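Local coordinates for protein disulfide oxidoreductase (Xylella fastidiosa, PDB 2REM) that probably catalyses the formation of disulfide bonds in proteins of the bacterial periplasm, as a DsbA-type member of the thioredoxin family, at residues Ala93-Glu96 against Ala97-Lys101; Gln107-Gly110 against Pro111-Ala115; Leu84-Ala87 against Lys88-His91; Ala41-Asp44 against Ser45-Ala49. All coordinates share one frame; numbering follows the deposited sequence.

Contact 4 comes first along the chain, on helix 38-52 between strands 27-33 and 58-64 of the thioredoxin fold; contacts 3, 1 and 2 follow in series among the helices that DsbA proteins carry as an insertion. Contacts 3 and 1 follow each other on helix 87-101, at its start and its end, with centres about 14 Å apart, and contact 2 opens the next helix, 111-119, where Met94 CE packs on Leu114 CD2. Helix 87-101 also leans on helix 38-52: Phe95 and His99 of contact 1 touch Ala41, and His91 of contact 3 meets Asp44. It therefore joins the helix that starts at the CxxC to the inserted helices, whereas contacts 2 and 4 lie about 24 Å apart between centres.

Contact 1. Residues Ala93-Glu96 against Ala97-Lys101; sequences AMFE and AIHEK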
loop_
_atom_site.group_PDB
_atom_site.type_symbol
_atom_site.label_atom_id
_atom_site.label_comp_id
_atom_site.label_asym_id
_atom_site.label_seq_id
_atom_site.Cartn_x
_atom_site.Cartn_y
_atom_site.Cartn_z
ATOM N N ALA A 93 10.927 -5.309 -7.584
ATOM C CA ALA A 93 12.278 -4.832 -7.859
ATOM C C ALA A 93 12.685 -3.669 -6.946
ATOM O O ALA A 93 13.848 -3.578 -6.503
ATOM C CB ALA A 93 12.397 -4.435 -9.326
ATOM N N MET A 94 11.745 -2.773 -6.655
ATOM C CA MET A 94 12.065 -1.679 -5.745
ATOM C C MET A 94 12.376 -2.231 -4.345
ATOM O O MET A 94 13.353 -1.847 -3.744
ATOM C CB MET A 94 10.971 -0.599 -5.699
ATOM C CG MET A 94 11.276 0.487 -4.668
ATOM S SD MET A 94 12.817 1.386 -5.006
ATOM C CE MET A 94 12.180 2.538 -6.186
ATOM N N PHE A 95 11.531 -3.114 -3.818
ATOM C CA PHE A 95 11.832 -3.762 -2.538
ATOM C C PHE A 95 13.200 -4.439 -2.547
ATOM O O PHE A 95 14.013 -4.296 -1.613
ATOM C CB PHE A 95 10.765 -4.825 -2.220
ATOM C CG PHE A 95 9.470 -4.279 -1.701
ATOM C CD1 PHE A 95 9.417 -3.515 -0.535
ATOM C CD2 PHE A 95 8.276 -4.627 -2.324
ATOM C CE1 PHE A 95 8.206 -3.077 -0.032
ATOM C CE2 PHE A 95 7.053 -4.173 -1.845
ATOM C CZ PHE A 95 7.016 -3.380 -0.691
ATOM N N GLU A 96 13.464 -5.188 -3.622
ATOM C CA GLU A 96 14.721 -5.870 -3.765
ATOM C C GLU A 96 15.912 -4.892 -3.848
ATOM O O GLU A 96 16.907 -5.093 -3.167
ATOM C CB GLU A 96 14.633 -6.825 -4.951
ATOM C CG GLU A 96 15.924 -7.190 -5.582
ATOM C CD GLU A 96 15.718 -8.222 -6.665
ATOM O OE1 GLU A 96 14.879 -7.960 -7.566
ATOM O OE2 GLU A 96 16.372 -9.292 -6.583
ATOM N N ALA A 97 15.761 -3.815 -4.615
ATOM C CA ALA A 97 16.793 -2.770 -4.733
ATOM C C ALA A 97 17.166 -2.222 -3.356
ATOM O O ALA A 97 18.332 -1.996 -3.075
ATOM C CB ALA A 97 16.290 -1.645 -5.592
ATOM N N ILE A 98 16.166 -2.014 -2.509
ATOM C CA ILE A 98 16.388 -1.418 -1.190
ATOM C C ILE A 98 16.934 -2.454 -0.215
ATOM O O ILE A 98 17.943 -2.233 0.468
ATOM C CB ILE A 98 15.073 -0.808 -0.635
ATOM C CG1 ILE A 98 14.614 0.347 -1.529
ATOM C CG2 ILE A 98 15.258 -0.375 0.830
ATOM C CD1 ILE A 98 13.183 0.736 -1.327
ATOM N N HIS A 99 16.266 -3.600 -0.165
ATOM C CA HIS A 99 16.465 -4.511 0.935
ATOM C C HIS A 99 17.437 -5.628 0.638
ATOM O O HIS A 99 17.965 -6.231 1.558
ATOM C CB HIS A 99 15.124 -5.062 1.425
ATOM C CG HIS A 99 14.213 -4.003 1.959
ATOM N ND1 HIS A 99 14.360 -3.461 3.217
ATOM C CD2 HIS A 99 13.179 -3.351 1.384
ATOM C CE1 HIS A 99 13.433 -2.540 3.407
ATOM N NE2 HIS A 99 12.710 -2.445 2.308
ATOM N N GLU A 100 17.688 -5.898 -0.642
ATOM C CA GLU A 100 18.558 -7.028 -1.002
ATOM C C GLU A 100 19.815 -6.550 -1.729
ATOM O O GLU A 100 20.910 -6.821 -1.266
ATOM C CB GLU A 100 17.802 -8.117 -1.787
ATOM C CG GLU A 100 16.339 -8.299 -1.338
ATOM C CD GLU A 100 15.913 -9.720 -1.035
ATOM O OE1 GLU A 100 15.395 -9.946 0.096
ATOM O OE2 GLU A 100 16.062 -10.606 -1.916
ATOM N N LYS A 101 19.643 -5.810 -2.824
ATOM C CA LYS A 101 20.755 -5.342 -3.662
ATOM C C LYS A 101 21.490 -4.169 -3.034
ATOM O O LYS A 101 22.689 -3.970 -3.286
ATOM C CB LYS A 101 20.244 -4.842 -5.024
ATOM C CG LYS A 101 19.418 -5.836 -5.810
ATOM C CD LYS A 101 19.059 -5.255 -7.185
ATOM C CE LYS A 101 18.422 -6.330 -8.063
ATOM N NZ LYS A 101 19.328 -7.522 -8.132
#
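The last turns of helix 87-101, where the alpha pattern widens into a pi-type turn, join Ala93-Glu96 to Ala97-Lys101. Glu96 O makes that change by taking two backbone donors, Glu100 N and Lys101 N, each 2.8 Å from it and approaching from opposite faces of its carbonyl plane. One turn earlier the helix is regular, with Ala97 N bonded to Ala93 O and His99 N to Phe95 O.

Three sides of the helix do different work. On the side facing helix 111-119, the sulfur of Met94 lies 3.8 Å from Ile98 CD1; the bend at chi2 (61°) turns the sulfur toward that methyl. On the side facing helix 38-52, the edge of the Phe95 ring receives His99 CD2, 4.2 Å from Phe95 CD1. Ile98 CG2 sits over the centre of one imidazole face, and His99 NE2 is bonded to Tyr35 O, which would hold the ring's rotation, next to helix 38-52. The outer side carries charge: Lys101 lays its CE 3.6 Å from Glu96 CD, and a bend at chi4 brings NZ to a long salt bridge, 3.8 Å from Glu96 OE2.

Contact 2. Residues Gln107-Gly110 against Pro111-Ala115; sequences QNVG and PDELA
This is the N-terminal cap of helix 111-119, with Gly110 as N-cap residue and Pro111 opening the first turn. Two hydrogen bonds run between Gly110 and that turn, in opposite senses. Gly110 O accepts from Leu114 N at 3.0 Å, in the carbonyl plane, the first main-chain rung of the helix. Gly110 N gives its hydrogen to the carboxylate of Glu113, 2.8 Å from OE1, which it meets nearly along the C-O axis of that oxygen. A glutamate three residues on, reaching back to the N-cap amide, is the side-chain half of a capping box; glycine has no side chain to supply the reciprocal half. The chi2 of Glu113, 97°, folds the carboxylate back over the start of the helix, where the negative group would also be favoured by the helix dipole.

The apolar contacts centre on Val109, which is buried. With CG2 anti to the backbone N, that methyl faces the first turn, 3.9 Å from Glu113 CB. Val109 also packs on Pro73 and Phe74 of helix 71-83, while Leu114 reaches Phe128 and Phe132 of helix 125-132. Val109 and Leu114 also touch each other, CG2 of the valine 4.1 Å from CG of the leucine.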
loop_
_atom_site.group_PDB
_atom_site.type_symbol
_atom_site.label_atom_id
_atom_site.label_comp_id
_atom_site.label_asym_id
_atom_site.label_seq_id
_atom_site.Cartn_x
_atom_site.Cartn_y
_atom_site.Cartn_z
ATOM N N GLN A 107 18.340 6.139 3.095
ATOM C CA GLN A 107 18.695 7.460 3.586
ATOM C C GLN A 107 19.017 8.393 2.439
ATOM O O GLN A 107 19.732 8.020 1.512
ATOM C CB GLN A 107 19.866 7.384 4.572
ATOM C CG GLN A 107 19.589 6.478 5.778
ATOM C CD GLN A 107 18.412 6.938 6.638
ATOM O OE1 GLN A 107 17.582 6.127 7.066
ATOM N NE2 GLN A 107 18.342 8.240 6.904
ATOM N N ASN A 108 18.423 9.584 2.503
ATOM C CA ASN A 108 18.711 10.699 1.602
ATOM C C ASN A 108 18.509 10.349 0.145
ATOM O O ASN A 108 19.146 10.936 -0.728
ATOM C CB ASN A 108 20.126 11.244 1.807
ATOM C CG ASN A 108 20.364 11.754 3.221
ATOM O OD1 ASN A 108 19.478 12.352 3.858
ATOM N ND2 ASN A 108 21.564 11.506 3.725
ATOM N N VAL A 109 17.635 9.382 -0.114
ATOM C CA VAL A 109 17.292 9.067 -1.487
ATOM C C VAL A 109 16.622 10.286 -2.108
ATOM O O VAL A 109 15.868 11.013 -1.453
ATOM C CB VAL A 109 16.348 7.849 -1.595
ATOM C CG1 VAL A 109 14.929 8.253 -1.274
ATOM C CG2 VAL A 109 16.450 7.231 -2.985
ATOM N N GLY A 110 16.913 10.515 -3.377
ATOM C CA GLY A 110 16.306 11.617 -4.080
ATOM C C GLY A 110 15.829 11.231 -5.465
ATOM O O GLY A 110 16.043 10.096 -5.921
ATOM N N PRO A 111 15.212 12.196 -6.158
ATOM C CA PRO A 111 14.668 11.990 -7.469
ATOM C C PRO A 111 15.738 11.509 -8.434
ATOM O O PRO A 111 15.404 10.836 -9.382
ATOM C CB PRO A 111 14.148 13.389 -7.876
ATOM C CG PRO A 111 14.861 14.338 -6.973
ATOM C CD PRO A 111 15.037 13.589 -5.699
ATOM N N ASP A 112 17.018 11.806 -8.211
ATOM C CA ASP A 112 17.964 11.265 -9.195
ATOM C C ASP A 112 18.342 9.790 -9.043
ATOM O O ASP A 112 18.490 9.115 -10.055
ATOM C CB ASP A 112 19.116 12.209 -9.595
ATOM C CG ASP A 112 19.996 12.607 -8.452
ATOM O OD1 ASP A 112 20.129 13.842 -8.229
ATOM O OD2 ASP A 112 20.571 11.700 -7.807
ATOM N N GLU A 113 18.451 9.282 -7.819
ATOM C CA GLU A 113 18.577 7.841 -7.624
ATOM C C GLU A 113 17.285 7.209 -8.142
ATOM O O GLU A 113 17.311 6.153 -8.737
ATOM C CB GLU A 113 18.712 7.465 -6.153
ATOM C CG GLU A 113 20.091 7.657 -5.536
ATOM C CD GLU A 113 20.213 8.966 -4.781
ATOM O OE1 GLU A 113 19.217 9.726 -4.691
ATOM O OE2 GLU A 113 21.322 9.233 -4.281
ATOM N N LEU A 114 16.155 7.859 -7.883
ATOM C CA LEU A 114 14.885 7.245 -8.228
ATOM C C LEU A 114 14.707 7.254 -9.730
ATOM O O LEU A 114 14.242 6.274 -10.311
ATOM C CB LEU A 114 13.718 7.919 -7.513
ATOM C CG LEU A 114 13.676 7.697 -5.982
ATOM C CD1 LEU A 114 12.594 8.572 -5.371
ATOM C CD2 LEU A 114 13.456 6.198 -5.659
ATOM N N ALA A 115 15.072 8.357 -10.365
ATOM C CA ALA A 115 14.928 8.437 -11.818
ATOM C C ALA A 115 15.778 7.366 -12.486
ATOM O O ALA A 115 15.351 6.772 -13.480
ATOM C CB ALA A 115 15.261 9.829 -12.345
#

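Contact 3. Residues Leu84-Ala87 against Lys88-His91; sequences LGVA and KRSH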
loop_
_atom_site.group_PDB
_atom_site.type_symbol
_atom_site.label_atom_id
_atom_site.label_comp_id
_atom_site.label_asym_id
_atom_site.label_seq_id
_atom_site.Cartn_x
_atom_site.Cartn_y
_atom_site.Cartn_z
ATOM N N LEU A 84 2.863 6.811 -13.653
ATOM C CA LEU A 84 3.593 6.522 -14.888
ATOM C C LEU A 84 3.314 5.107 -15.430
ATOM O O LEU A 84 3.761 4.762 -16.495
ATOM C CB LEU A 84 5.100 6.760 -14.670
ATOM C CG LEU A 84 5.487 8.225 -14.407
ATOM C CD1 LEU A 84 6.899 8.416 -13.896
ATOM C CD2 LEU A 84 5.200 9.108 -15.625
ATOM N N GLY A 85 2.536 4.322 -14.689
ATOM C CA GLY A 85 2.132 2.988 -15.112
ATOM C C GLY A 85 3.227 1.945 -14.986
ATOM O O GLY A 85 3.213 0.936 -15.687
ATOM N N VAL A 86 4.191 2.189 -14.116
ATOM C CA VAL A 86 5.298 1.260 -13.938
ATOM C C VAL A 86 5.423 0.757 -12.497
ATOM O O VAL A 86 6.391 0.085 -12.151
ATOM C CB VAL A 86 6.668 1.847 -14.427
ATOM C CG1 VAL A 86 6.615 2.208 -15.925
ATOM C CG2 VAL A 86 7.110 3.028 -13.558
ATOM N N ALA A 87 4.446 1.084 -11.647
ATOM C CA ALA A 87 4.498 0.670 -10.250
ATOM C C ALA A 87 4.418 -0.853 -10.150
ATOM O O ALA A 87 5.274 -1.486 -9.503
ATOM C CB ALA A 87 3.369 1.331 -9.444
ATOM N N LYS A 88 3.407 -1.442 -10.796
ATOM C CA LYS A 88 3.199 -2.887 -10.685
ATOM C C LYS A 88 4.428 -3.662 -11.190
ATOM O O LYS A 88 4.836 -4.638 -10.571
ATOM C CB LYS A 88 1.928 -3.332 -11.429
ATOM C CG LYS A 88 0.606 -2.769 -10.834
ATOM C CD LYS A 88 -0.607 -3.556 -11.332
ATOM C CE LYS A 88 -1.915 -2.975 -10.752
ATOM N NZ LYS A 88 -2.164 -1.603 -11.309
ATOM N N ARG A 89 5.005 -3.252 -12.322
ATOM C CA ARG A 89 6.131 -4.001 -12.882
ATOM C C ARG A 89 7.436 -3.794 -12.087
ATOM O O ARG A 89 8.347 -4.586 -12.202
ATOM C CB ARG A 89 6.375 -3.592 -14.333
ATOM C CG ARG A 89 6.643 -2.111 -14.430
ATOM C CD ARG A 89 7.077 -1.646 -15.788
ATOM N NE ARG A 89 6.270 -2.171 -16.865
ATOM C CZ ARG A 89 6.326 -1.721 -18.115
ATOM N NH1 ARG A 89 7.140 -0.718 -18.434
ATOM N NH2 ARG A 89 5.570 -2.278 -19.051
ATOM N N SER A 90 7.522 -2.726 -11.305
ATOM C CA SER A 90 8.783 -2.419 -10.628
ATOM C C SER A 90 8.703 -2.664 -9.112
ATOM O O SER A 90 9.684 -2.459 -8.401
ATOM C CB SER A 90 9.203 -0.976 -10.919
ATOM O OG SER A 90 8.273 -0.078 -10.339
ATOM N N HIS A 91 7.540 -3.093 -8.625
ATOM C CA HIS A 91 7.251 -3.054 -7.181
ATOM C C HIS A 91 8.194 -3.963 -6.382
ATOM O O HIS A 91 8.845 -3.527 -5.416
ATOM C CB HIS A 91 5.792 -3.477 -6.946
ATOM C CG HIS A 91 5.246 -3.036 -5.630
ATOM N ND1 HIS A 91 4.735 -3.916 -4.698
ATOM C CD2 HIS A 91 5.116 -1.800 -5.094
ATOM C CE1 HIS A 91 4.313 -3.236 -3.645
ATOM N NE2 HIS A 91 4.542 -1.953 -3.857
HETATM O O HOH W 1 3.419 -1.657 -14.208
#
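The guanidinium of Arg89 meets Val86 at a slant, with NH1 3.9 Å from Val86 CG1. The aliphatic part of the arginine does more of the touching: CD lies 3.8 Å from Val86 CB, and CG comes within 3.2 Å of Val86 O. With chi1 at 58°, Arg89 CG stands between its own backbone N and carbonyl carbon, which folds the chain back across the valine. The imidazole of His91 lies on another side of the helix, where its ring meets Phe95 edge-to-face.

Val86 is the N-cap residue of helix 87-101, and its carbonyl is gripped from the first turn. Ser90 OG donates to Val86 O at 2.6 Å, tilted 28° from the carbonyl plane, and Ser90 N adds a weak bond to the same oxygen. A chi1 of 66° curls the hydroxyl back along the helix to make that reach. Ser90 N also bonds to Ala87 O at 3.1 Å, coming from well above that carbonyl's plane. A water bridges the junction from outside, donating to Gly85 O and accepting from Arg89 N at 2.9 Å, so the amide of Arg89 is satisfied by the water, which links it to Gly85 O.

Gly85, with positive phi, closes helix 71-83 in a Schellman motif, and Val86 alone separates it from the first residue of the new helix, Ala87. The corner is packed from several sides: Val86 and Ala87 rest on Ala81 of helix 71-83, Val86 and Ser90 touch Tyr118 of helix 111-119, and the His91 ring meets Phe33 of strand 27-33 edge-to-face.

Contact 4. Residues Ala41-Asp44 against Ser45-Ala49; sequences AHFD and SKLQA
Helix 38-52 is the helix of the beta-alpha-beta unit that carries the thioredoxin-type CxxC pattern at its start, and Ala41-Asp44 and Ser45-Ala49 are successive turns of it. Its tightly packed side is built on Phe43 and Leu47. Leu47 CB sits almost squarely over one face of the Phe43 ring, 3.9 Å from the centroid and 9° off the normal, a CH-pi contact. Leu47 CD2 comes equally near Phe43 CE2. Phe43 CG stands anti to the backbone N (chi1 -174°), which swings the ring along the helix toward Leu47. Phe172 of helix 172-190 stacks with the same ring, and both side chains reach Glu31 of strand 27-33. Behind them Leu47 N bonds to Phe43 O and Gln48 N to Asp44 O, while Gln48 CG packs 3.7 Å from Asp44 CG.

The solvent side, by contrast, is held by water. The helix kinks where Ser45 N and Lys46 N lack the usual direct bonds to Ala41 O and His42 O, and two waters accept from these amides instead. One accepts from Ser45 N and donates to Ala41 O, with a weak bond to His42 O. The other accepts from Lys46 N at 2.8 Å and donates to His42 O at 2.6 Å.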
loop_
_atom_site.group_PDB
_atom_site.type_symbol
_atom_site.label_atom_id
_atom_site.label_comp_id
_atom_site.label_asym_id
_atom_site.label_seq_id
_atom_site.Cartn_x
_atom_site.Cartn_y
_atom_site.Cartn_z
ATOM N N ALA A 41 8.363 -5.695 2.271
ATOM C CA ALA A 41 9.113 -6.415 1.249
ATOM C C ALA A 41 8.839 -7.903 1.335
ATOM O O ALA A 41 8.644 -8.565 0.316
ATOM C CB ALA A 41 10.611 -6.145 1.393
ATOM N N HIS A 42 8.804 -8.410 2.564
ATOM C CA HIS A 42 8.675 -9.845 2.803
ATOM C C HIS A 42 7.254 -10.311 2.537
ATOM O O HIS A 42 7.029 -11.435 2.107
ATOM C CB HIS A 42 9.082 -10.187 4.233
ATOM C CG HIS A 42 10.542 -9.986 4.518
ATOM N ND1 HIS A 42 11.046 -9.908 5.798
ATOM C CD2 HIS A 42 11.604 -9.841 3.688
ATOM C CE1 HIS A 42 12.356 -9.741 5.747
ATOM N NE2 HIS A 42 12.718 -9.687 4.476
ATOM N N PHE A 43 6.301 -9.429 2.787
ATOM C CA PHE A 43 4.905 -9.750 2.677
ATOM C C PHE A 43 4.437 -9.712 1.241
ATOM O O PHE A 43 3.459 -10.364 0.894
ATOM C CB PHE A 43 4.125 -8.713 3.475
ATOM C CG PHE A 43 2.654 -8.979 3.598
ATOM C CD1 PHE A 43 2.145 -10.270 3.742
ATOM C CD2 PHE A 43 1.774 -7.908 3.648
ATOM C CE1 PHE A 43 0.755 -10.484 3.908
ATOM C CE2 PHE A 43 0.410 -8.110 3.810
ATOM C CZ PHE A 43 -0.086 -9.404 3.937
ATOM N N ASP A 44 5.118 -8.931 0.403
ATOM C CA ASP A 44 4.510 -8.574 -0.855
ATOM C C ASP A 44 4.125 -9.772 -1.712
ATOM O O ASP A 44 3.034 -9.803 -2.264
ATOM C CB ASP A 44 5.347 -7.583 -1.646
ATOM C CG ASP A 44 4.621 -7.121 -2.890
ATOM O OD1 ASP A 44 3.572 -6.401 -2.785
ATOM O OD2 ASP A 44 5.073 -7.535 -3.959
ATOM N N SER A 45 4.992 -10.770 -1.800
ATOM C CA SER A 45 4.691 -11.916 -2.658
ATOM C C SER A 45 3.455 -12.651 -2.175
ATOM O O SER A 45 2.620 -13.027 -2.996
ATOM C CB SER A 45 5.878 -12.867 -2.763
ATOM O OG SER A 45 6.030 -13.564 -1.544
ATOM N N LYS A 46 3.345 -12.858 -0.857
ATOM C CA LYS A 46 2.167 -13.515 -0.266
ATOM C C LYS A 46 0.929 -12.647 -0.519
ATOM O O LYS A 46 -0.142 -13.163 -0.856
ATOM C CB LYS A 46 2.327 -13.806 1.247
ATOM C CG LYS A 46 2.945 -15.155 1.593
ATOM C CD LYS A 46 3.002 -15.417 3.119
ATOM C CE LYS A 46 3.687 -16.747 3.459
ATOM N NZ LYS A 46 5.187 -16.675 3.398
ATOM N N LEU A 47 1.099 -11.332 -0.375
ATOM C CA LEU A 47 -0.001 -10.402 -0.536
ATOM C C LEU A 47 -0.460 -10.341 -1.993
ATOM O O LEU A 47 -1.654 -10.315 -2.276
ATOM C CB LEU A 47 0.409 -9.011 -0.062
ATOM C CG LEU A 47 -0.662 -7.915 -0.207
ATOM C CD1 LEU A 47 -1.951 -8.212 0.561
ATOM C CD2 LEU A 47 -0.078 -6.633 0.259
ATOM N N GLN A 48 0.492 -10.321 -2.917
ATOM C CA GLN A 48 0.120 -10.245 -4.321
ATOM C C GLN A 48 -0.599 -11.501 -4.741
ATOM O O GLN A 48 -1.586 -11.436 -5.472
ATOM C CB GLN A 48 1.318 -9.922 -5.226
ATOM C CG GLN A 48 1.958 -8.528 -4.958
ATOM C CD GLN A 48 1.086 -7.293 -5.296
ATOM O OE1 GLN A 48 1.275 -6.230 -4.704
ATOM N NE2 GLN A 48 0.165 -7.425 -6.245
ATOM N N ALA A 49 -0.140 -12.652 -4.246
ATOM C CA ALA A 49 -0.795 -13.907 -4.564
ATOM C C ALA A 49 -2.234 -13.893 -4.053
ATOM O O ALA A 49 -3.168 -14.309 -4.762
ATOM C CB ALA A 49 -0.022 -15.086 -3.970
HETATM O O HOH W 2 7.822 -10.869 -0.958
HETATM O O HOH W 3 5.436 -13.114 1.028
#